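Cytokinin riboside 5'-monophosphate phosphoribohydrolase (PDB 5ZI9) is probably an enzyme of the SLOG clan, with a Rossmann-like core built round a parallel beta sheet and six chains in its assembly. Local coordinates at residues Glu14-Gly19 with Gly26-Ser31; Ala106-Gly111 with Met161-Tyr166; Val201-Glu206 with Asp237-Ala242. All blocks are in the same frame, centred on the assembly; numbering follows the deposited sequence.

Contact 1 of 3, residues Glu14-Gly19 with Gly26-Ser31; sequences EEQRLG and GQVQES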
loop_
_atom_site.group_PDB
_atom_site.type_symbol
_atom_site.label_atom_id
_atom_site.label_comp_id
_atom_site.label_asym_id
_atom_site.label_seq_id
_atom_site.Cartn_x
_atom_site.Cartn_y
_atom_site.Cartn_z
ATOM N N GLU B 14 17.817 21.600 -18.698
ATOM C CA GLU B 14 17.905 20.853 -19.909
ATOM C C GLU B 14 17.869 19.395 -19.563
ATOM O O GLU B 14 17.592 18.590 -20.391
ATOM C CB GLU B 14 19.130 21.211 -20.690
ATOM C CG GLU B 14 18.774 21.862 -22.003
ATOM C CD GLU B 14 19.801 22.857 -22.444
ATOM O OE1 GLU B 14 20.122 22.882 -23.641
ATOM O OE2 GLU B 14 20.281 23.617 -21.590
ATOM N N GLU B 15 18.159 19.076 -18.320
ATOM C CA GLU B 15 18.117 17.712 -17.822
ATOM C C GLU B 15 17.592 17.704 -16.394
ATOM O O GLU B 15 18.058 18.490 -15.593
ATOM C CB GLU B 15 19.512 17.124 -17.835
ATOM C CG GLU B 15 19.481 15.658 -18.154
ATOM C CD GLU B 15 20.773 14.981 -17.882
ATOM O OE1 GLU B 15 21.149 15.000 -16.706
ATOM O OE2 GLU B 15 21.392 14.432 -18.823
ATOM N N GLN B 16 16.613 16.863 -16.076
ATOM C CA GLN B 16 16.077 16.757 -14.709
ATOM C C GLN B 16 16.252 15.323 -14.269
ATOM O O GLN B 16 15.887 14.400 -15.007
ATOM C CB GLN B 16 14.585 17.135 -14.620
ATOM C CG GLN B 16 14.262 18.619 -14.451
ATOM C CD GLN B 16 12.745 18.921 -14.339
ATOM O OE1 GLN B 16 11.928 18.547 -15.231
ATOM N NE2 GLN B 16 12.357 19.617 -13.237
ATOM N N ARG B 17 16.794 15.131 -13.069
ATOM C CA ARG B 17 16.849 13.815 -12.434
ATOM C C ARG B 17 16.025 13.822 -11.165
ATOM O O ARG B 17 16.395 14.426 -10.188
ATOM C CB ARG B 17 18.278 13.446 -12.139
ATOM C CG ARG B 17 18.931 12.824 -13.337
ATOM C CD ARG B 17 20.401 12.659 -13.105
ATOM N NE ARG B 17 21.136 12.952 -14.320
ATOM C CZ ARG B 17 22.351 12.494 -14.601
ATOM N NH1 ARG B 17 22.986 11.695 -13.752
ATOM N NH2 ARG B 17 22.933 12.831 -15.750
ATOM N N LEU B 18 14.875 13.175 -11.211
ATOM C CA LEU B 18 13.926 13.207 -10.136
ATOM C C LEU B 18 13.758 11.746 -9.811
ATOM O O LEU B 18 12.972 11.046 -10.442
ATOM C CB LEU B 18 12.601 13.857 -10.580
ATOM C CG LEU B 18 12.632 15.137 -11.431
ATOM C CD1 LEU B 18 11.270 15.437 -12.073
ATOM C CD2 LEU B 18 13.095 16.343 -10.622
ATOM N N GLY B 19 14.539 11.285 -8.856
ATOM C CA GLY B 19 14.476 9.921 -8.433
ATOM C C GLY B 19 14.952 9.011 -9.528
ATOM O O GLY B 19 16.031 9.219 -10.075
ATOM N N GLY B 26 12.602 18.655 -24.383
ATOM C CA GLY B 26 11.180 18.909 -24.377
ATOM C C GLY B 26 10.397 18.151 -23.331
ATOM O O GLY B 26 9.304 18.548 -22.985
ATOM N N GLN B 27 10.948 17.058 -22.828
ATOM C CA GLN B 27 10.268 16.268 -21.853
ATOM C C GLN B 27 10.468 16.772 -20.393
ATOM O O GLN B 27 9.806 16.312 -19.463
ATOM C CB GLN B 27 10.700 14.823 -22.052
ATOM C CG GLN B 27 9.641 13.849 -21.606
ATOM C CD GLN B 27 8.538 13.620 -22.607
ATOM O OE1 GLN B 27 8.711 13.848 -23.799
ATOM N NE2 GLN B 27 7.382 13.152 -22.113
ATOM N N VAL B 28 11.354 17.730 -20.181
ATOM C CA VAL B 28 11.426 18.467 -18.896
ATOM C C VAL B 28 10.116 19.208 -18.591
ATOM O O VAL B 28 9.493 19.776 -19.466
ATOM C CB VAL B 28 12.614 19.451 -18.918
ATOM C CG1 VAL B 28 12.456 20.644 -17.967
ATOM C CG2 VAL B 28 13.918 18.699 -18.639
ATOM N N GLN B 29 9.673 19.214 -17.347
ATOM C CA GLN B 29 8.415 19.886 -17.050
ATOM C C GLN B 29 8.623 21.330 -16.691
ATOM O O GLN B 29 9.678 21.701 -16.202
ATOM C CB GLN B 29 7.699 19.164 -15.936
ATOM C CG GLN B 29 7.112 17.844 -16.397
ATOM C CD GLN B 29 6.683 16.990 -15.232
ATOM O OE1 GLN B 29 7.476 16.710 -14.302
ATOM N NE2 GLN B 29 5.420 16.575 -15.253
ATOM N N GLU B 30 7.577 22.126 -16.881
ATOM C CA GLU B 30 7.635 23.585 -16.641
ATOM C C GLU B 30 7.325 23.966 -15.200
ATOM O O GLU B 30 7.685 25.040 -14.754
ATOM C CB GLU B 30 6.738 24.377 -17.598
ATOM C CG GLU B 30 5.835 23.555 -18.543
ATOM C CD GLU B 30 5.325 24.372 -19.736
ATOM O OE1 GLU B 30 6.180 24.844 -20.536
ATOM O OE2 GLU B 30 4.089 24.542 -19.876
ATOM N N SER B 31 6.660 23.082 -14.468
ATOM C CA SER B 31 6.400 23.281 -13.047
ATOM C C SER B 31 7.123 22.221 -12.277
ATOM O O SER B 31 7.449 21.153 -12.829
ATOM C CB SER B 31 4.906 23.172 -12.738
ATOM O OG SER B 31 4.380 21.911 -13.145
#
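A small surface contact, made by Q16 of strand 15-18 with V28 and Q29 of the loop leading to helix 33-39, lies in the N-terminal arm, its centre about 49 Å from the centre of the chain. The one hydrogen bond across the contact ends on an amide oxygen. OE1 of Q16 accepts the backbone N of Q29 at 3.2 Å, with an N-H...O angle of 154°; the donor stands 24° out of the amide plane. Q16 gets its amide there with CG anti to its own carbonyl carbon (chi1 -86°) and an extended chain beyond, so that the group reaches from the strand to the loop backbone. The side chain of V28 lies across that of Q16 at about a right angle. Its CG1 rests 3.5 Å from Q16 OE1 and 4.0 Å from Q16 CD, packing a methyl beside the hydrogen-bonded amide; V28 CG2 also lies 3.9 Å from Q16 OE1, with the E14 carbonyl O slightly farther off. On the strand, E15 points away from the loop and pairs with R17, whose NE and NH2 both bond to E15 OE1, NH2 at 3.0 Å. The two nitrogens approach from the same face of the carboxylate, which has a second partner, R24, in a salt bridge through OE2. E136 of the second subunit packs on Q16 and L18. Backbone bonds of Q16 with R23 and of E14 with R25 identify the frame as a beta hairpin, strands 15-18 and 21-24, whose outgoing chain turns back and is tied to the first strand by a glutamine side chain.

Contact 2 of 3, residues Ala106-Gly111 with Met161-Tyr166; sequences AVITGG and MMFVKY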
loop_
_atom_site.group_PDB
_atom_site.type_symbol
_atom_site.label_atom_id
_atom_site.label_comp_id
_atom_site.label_asym_id
_atom_site.label_seq_id
_atom_site.Cartn_x
_atom_site.Cartn_y
_atom_site.Cartn_z
ATOM N N ALA B 106 -4.274 -8.978 30.512
ATOM C CA ALA B 106 -4.860 -7.653 30.283
ATOM C C ALA B 106 -6.375 -7.764 30.075
ATOM O O ALA B 106 -6.883 -8.811 29.692
ATOM C CB ALA B 106 -4.195 -6.988 29.101
ATOM N N VAL B 107 -7.108 -6.701 30.325
ATOM C CA VAL B 107 -8.525 -6.785 30.062
ATOM C C VAL B 107 -8.922 -5.901 28.897
ATOM O O VAL B 107 -8.693 -4.702 28.938
ATOM C CB VAL B 107 -9.332 -6.440 31.299
ATOM C CG1 VAL B 107 -10.839 -6.506 31.002
ATOM C CG2 VAL B 107 -8.950 -7.411 32.406
ATOM N N ILE B 108 -9.530 -6.511 27.875
ATOM C CA ILE B 108 -9.996 -5.792 26.684
ATOM C C ILE B 108 -11.505 -5.712 26.678
ATOM O O ILE B 108 -12.157 -6.706 26.851
ATOM C CB ILE B 108 -9.519 -6.464 25.376
ATOM C CG1 ILE B 108 -7.988 -6.470 25.273
ATOM C CG2 ILE B 108 -10.055 -5.691 24.170
ATOM C CD1 ILE B 108 -7.467 -7.407 24.215
ATOM N N THR B 109 -12.058 -4.523 26.491
ATOM C CA THR B 109 -13.510 -4.407 26.307
ATOM C C THR B 109 -13.924 -3.493 25.156
ATOM O O THR B 109 -13.113 -2.887 24.472
ATOM C CB THR B 109 -14.224 -3.901 27.568
ATOM O OG1 THR B 109 -14.039 -2.491 27.657
ATOM C CG2 THR B 109 -13.717 -4.609 28.798
ATOM N N GLY B 110 -15.224 -3.379 24.957
ATOM C CA GLY B 110 -15.733 -2.389 24.019
ATOM C C GLY B 110 -15.530 -0.939 24.400
ATOM O O GLY B 110 -15.817 -0.077 23.577
ATOM N N GLY B 111 -15.072 -0.658 25.632
ATOM C CA GLY B 111 -14.849 0.711 26.088
ATOM C C GLY B 111 -16.148 1.435 26.425
ATOM O O GLY B 111 -16.134 2.618 26.716
ATOM N N MET B 161 -11.769 -7.955 14.573
ATOM C CA MET B 161 -10.589 -8.741 14.484
ATOM C C MET B 161 -9.619 -8.431 15.622
ATOM O O MET B 161 -8.870 -9.304 16.016
ATOM C CB MET B 161 -9.958 -8.600 13.114
ATOM C CG MET B 161 -8.713 -7.768 13.012
ATOM S SD MET B 161 -7.341 -8.900 12.865
ATOM C CE MET B 161 -6.386 -8.095 11.620
ATOM N N MET B 162 -9.647 -7.227 16.181
ATOM C CA MET B 162 -8.757 -6.881 17.306
ATOM C C MET B 162 -9.113 -7.636 18.635
ATOM O O MET B 162 -8.232 -7.992 19.460
ATOM C CB MET B 162 -8.798 -5.381 17.553
ATOM C CG MET B 162 -8.512 -4.511 16.335
ATOM S SD MET B 162 -6.787 -4.399 15.932
ATOM C CE MET B 162 -6.860 -3.852 14.227
ATOM N N PHE B 163 -10.413 -7.884 18.812
ATOM C CA PHE B 163 -10.943 -8.605 19.960
ATOM C C PHE B 163 -10.411 -10.006 19.999
ATOM O O PHE B 163 -10.206 -10.516 21.066
ATOM C CB PHE B 163 -12.480 -8.678 19.947
ATOM C CG PHE B 163 -13.179 -7.422 20.416
ATOM C CD1 PHE B 163 -12.865 -6.854 21.644
ATOM C CD2 PHE B 163 -14.200 -6.844 19.669
ATOM C CE1 PHE B 163 -13.514 -5.725 22.103
ATOM C CE2 PHE B 163 -14.852 -5.715 20.125
ATOM C CZ PHE B 163 -14.513 -5.156 21.342
ATOM N N VAL B 164 -10.204 -10.636 18.849
ATOM C CA VAL B 164 -9.668 -12.018 18.803
ATOM C C VAL B 164 -8.157 -12.104 18.774
ATOM O O VAL B 164 -7.564 -12.891 19.469
ATOM C CB VAL B 164 -10.233 -12.770 17.608
ATOM C CG1 VAL B 164 -9.667 -14.184 17.544
ATOM C CG2 VAL B 164 -11.762 -12.798 17.738
ATOM N N LYS B 165 -7.548 -11.268 17.963
ATOM C CA LYS B 165 -6.112 -11.271 17.739
ATOM C C LYS B 165 -5.304 -11.033 19.004
ATOM O O LYS B 165 -4.223 -11.590 19.152
ATOM C CB LYS B 165 -5.761 -10.194 16.681
ATOM C CG LYS B 165 -4.286 -10.148 16.265
ATOM C CD LYS B 165 -3.999 -9.039 15.250
ATOM C CE LYS B 165 -2.628 -8.409 15.450
ATOM N NZ LYS B 165 -1.649 -8.969 14.493
ATOM N N TYR B 166 -5.791 -10.154 19.873
ATOM C CA TYR B 166 -5.023 -9.748 21.066
ATOM C C TYR B 166 -5.487 -10.468 22.316
ATOM O O TYR B 166 -4.939 -10.225 23.395
ATOM C CB TYR B 166 -5.053 -8.218 21.271
ATOM C CG TYR B 166 -4.320 -7.528 20.182
ATOM C CD1 TYR B 166 -2.949 -7.399 20.221
ATOM C CD2 TYR B 166 -4.996 -7.064 19.038
ATOM C CE1 TYR B 166 -2.262 -6.796 19.189
ATOM C CE2 TYR B 166 -4.303 -6.491 17.973
ATOM C CZ TYR B 166 -2.951 -6.352 18.069
ATOM O OH TYR B 166 -2.276 -5.798 17.045
#
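I108 of strand 106-109 packs against F163 and Y166 of the segment that ends helix 156-165, and its two branches share the task. CG2 lies 4.0 Å from F163 CD1 and equally near CE1, approaching the ring obliquely. The other branch, with CG1 anti to the carbonyl carbon (chi1 -62°) and CD1 carried outward by a nearly extended chi2 of 165°, puts CD1 3.9 Å from Y166 CB and just as far from the Y166 carbonyl O. L133 of the neighbouring strand touches both I108 and F163, and F78 meets the F163 ring edge to face.

A second set of contacts joins the rim of the F163 ring to the backbone where the strand ends. CE1 of F163 is 3.7 Å from T109 O, which lies near the ring plane, and F163 CZ is 4.0 Å from G110 CA. The ring therefore meets the chain with its edge as it leaves the sheet.

No hydrogen bond crosses between the segments; at the strand end G111 N donates to T109 OG1 at 2.9 Å and 161°, closing an ST turn, and the same hydroxyl is hydrogen-bonded to N120 OD1 on helix 115-125.

A 1,2-ethanediol, probably from the crystallisation liquor, lies close to G110, where a sequence consistent with a GxGxxA pattern of Rossmann type begins. Together, a strand packed against the helix of a beta-alpha-beta crossover, from strand 149-153 to strand 167-172, and a glycine-rich turn before helix 115-125 are characteristic of a Rossmann-like fold.

Contact 3 of 3, residues Val201-Glu206 with Asp237-Ala242; sequences VLFGSE and DDVDEA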
loop_
_atom_site.group_PDB
_atom_site.type_symbol
_atom_site.label_atom_id
_atom_site.label_comp_id
_atom_site.label_asym_id
_atom_site.label_seq_id
_atom_site.Cartn_x
_atom_site.Cartn_y
_atom_site.Cartn_z
ATOM N N VAL B 201 -16.308 -18.338 28.207
ATOM C CA VAL B 201 -17.041 -18.529 29.445
ATOM C C VAL B 201 -18.222 -17.576 29.511
ATOM O O VAL B 201 -18.043 -16.383 29.412
ATOM C CB VAL B 201 -16.093 -18.209 30.652
ATOM C CG1 VAL B 201 -16.840 -18.272 31.991
ATOM C CG2 VAL B 201 -14.835 -19.101 30.633
ATOM N N LEU B 202 -19.422 -18.073 29.763
ATOM C CA LEU B 202 -20.579 -17.189 29.978
ATOM C C LEU B 202 -20.847 -17.035 31.465
ATOM O O LEU B 202 -20.817 -17.988 32.179
ATOM C CB LEU B 202 -21.840 -17.730 29.312
ATOM C CG LEU B 202 -21.795 -18.462 27.958
ATOM C CD1 LEU B 202 -23.174 -18.444 27.333
ATOM C CD2 LEU B 202 -20.814 -17.875 26.964
ATOM N N PHE B 203 -21.144 -15.835 31.932
ATOM C CA PHE B 203 -21.432 -15.611 33.320
ATOM C C PHE B 203 -22.918 -15.362 33.480
ATOM O O PHE B 203 -23.442 -14.460 32.846
ATOM C CB PHE B 203 -20.656 -14.411 33.814
ATOM C CG PHE B 203 -20.656 -14.300 35.294
ATOM C CD1 PHE B 203 -21.722 -13.683 35.971
ATOM C CD2 PHE B 203 -19.622 -14.856 36.033
ATOM C CE1 PHE B 203 -21.734 -13.607 37.357
ATOM C CE2 PHE B 203 -19.632 -14.769 37.419
ATOM C CZ PHE B 203 -20.687 -14.139 38.080
ATOM N N GLY B 204 -23.590 -16.143 34.332
ATOM C CA GLY B 204 -24.997 -15.931 34.684
ATOM C C GLY B 204 -25.859 -17.068 34.204
ATOM O O GLY B 204 -26.430 -17.000 33.139
ATOM N N SER B 205 -25.986 -18.124 34.986
ATOM C CA SER B 205 -26.735 -19.319 34.523
ATOM C C SER B 205 -28.264 -19.100 34.317
ATOM O O SER B 205 -28.856 -19.723 33.410
ATOM C CB SER B 205 -26.460 -20.512 35.438
ATOM O OG SER B 205 -26.903 -20.234 36.745
ATOM N N GLU B 206 -28.882 -18.225 35.119
ATOM C CA GLU B 206 -30.309 -17.900 34.952
ATOM C C GLU B 206 -30.518 -17.043 33.732
ATOM O O GLU B 206 -31.573 -17.132 33.069
ATOM C CB GLU B 206 -30.888 -17.186 36.159
ATOM C CG GLU B 206 -30.819 -18.071 37.375
ATOM C CD GLU B 206 -31.456 -17.437 38.581
ATOM O OE1 GLU B 206 -30.709 -16.942 39.468
ATOM O OE2 GLU B 206 -32.703 -17.429 38.620
ATOM N N ASP B 237 -21.699 -19.160 37.553
ATOM C CA ASP B 237 -22.089 -18.002 38.331
ATOM C C ASP B 237 -20.955 -17.569 39.227
ATOM O O ASP B 237 -21.128 -16.634 39.970
ATOM C CB ASP B 237 -23.330 -18.315 39.139
ATOM C CG ASP B 237 -24.559 -18.490 38.267
ATOM O OD1 ASP B 237 -24.878 -17.634 37.415
ATOM O OD2 ASP B 237 -25.241 -19.496 38.433
ATOM N N ASP B 238 -19.787 -18.203 39.125
ATOM C CA ASP B 238 -18.718 -17.970 40.057
ATOM C C ASP B 238 -17.549 -17.297 39.331
ATOM O O ASP B 238 -16.947 -17.842 38.385
ATOM C CB ASP B 238 -18.289 -19.286 40.731
ATOM C CG ASP B 238 -17.187 -19.080 41.737
ATOM O OD1 ASP B 238 -17.229 -18.067 42.445
ATOM O OD2 ASP B 238 -16.235 -19.867 41.794
ATOM N N VAL B 239 -17.224 -16.106 39.803
ATOM C CA VAL B 239 -16.213 -15.305 39.183
ATOM C C VAL B 239 -14.895 -16.026 39.314
ATOM O O VAL B 239 -14.137 -16.098 38.349
ATOM C CB VAL B 239 -16.186 -13.907 39.837
ATOM C CG1 VAL B 239 -14.911 -13.140 39.507
ATOM C CG2 VAL B 239 -17.423 -13.127 39.410
ATOM N N ASP B 240 -14.600 -16.564 40.496
ATOM C CA ASP B 240 -13.319 -17.288 40.655
ATOM C C ASP B 240 -13.213 -18.587 39.811
ATOM O O ASP B 240 -12.098 -18.961 39.395
ATOM C CB ASP B 240 -12.989 -17.547 42.129
ATOM C CG ASP B 240 -12.427 -16.333 42.810
ATOM O OD1 ASP B 240 -11.499 -15.732 42.273
ATOM O OD2 ASP B 240 -12.914 -15.957 43.885
ATOM N N GLU B 241 -14.351 -19.239 39.524
ATOM C CA GLU B 241 -14.367 -20.365 38.554
ATOM C C GLU B 241 -14.069 -19.866 37.113
ATOM O O GLU B 241 -13.176 -20.392 36.432
ATOM C CB GLU B 241 -15.703 -21.123 38.600
ATOM C CG GLU B 241 -15.747 -22.421 37.787
ATOM C CD GLU B 241 -17.122 -23.107 37.805
ATOM O OE1 GLU B 241 -17.225 -24.238 37.344
ATOM O OE2 GLU B 241 -18.123 -22.548 38.265
ATOM N N ALA B 242 -14.784 -18.820 36.684
ATOM C CA ALA B 242 -14.575 -18.230 35.357
ATOM C C ALA B 242 -13.149 -17.891 35.120
ATOM O O ALA B 242 -12.618 -18.235 34.066
ATOM C CB ALA B 242 -15.430 -16.995 35.141
#
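D237 OD1 accepts the backbone N of S205 at 2.7 Å, a nearly straight bond (164°) made on the syn side of the carboxylate, 29° out of its plane. S205 is the first residue of helix 205-220, so the carboxylate takes up an N-H at the helix start, where a negative charge would probably interact favourably with the helix dipole. The other oxygen, D237 OD2, faces S205 OG, but their 2.5 Å separation is too short to be relied on in detail. Beside this pair, CG anti to the backbone N (chi1 -167°) swings the F203 ring toward the D237 backbone: D237 CA sits over one face, offset toward the rim, while F203 CZ comes within 3.2 Å of D237 O. Further round the ring, F203 CE2 meets V239 CG2 at 3.4 Å. Deeper in the sheet, V201 CG1 packs on A242 CB at 3.7 Å. D238 occupies the N-cap of helix 239-249, accepting E241 N in a weak bond. The arrangement sets the first turn of that helix against the end of strand 200-203, which runs between strands 167-172 and 234-236, with A92, R95 and L96 of helix 88-102 packing alongside.

Contact 2 is the core member of the three, close to the chain's centre; contact 3 is partly buried near one edge of the sheet, and contact 1 lies at the surface on the other side of that centre. Contacts 2 and 3 reach the same parallel sheet, through strands 106-109 and 200-203, with centres about 20 Å apart. Contact 1 belongs instead to the separate hairpin, its centre about 51 Å from that of contact 2. Chemistry follows place: aromatic and aliphatic groups make contact 2 without a hydrogen bond between its segments, contact 3 combines such packing with a carboxylate at a helix start, and contact 1 has one amide-to-backbone bond with a valine packed beside it.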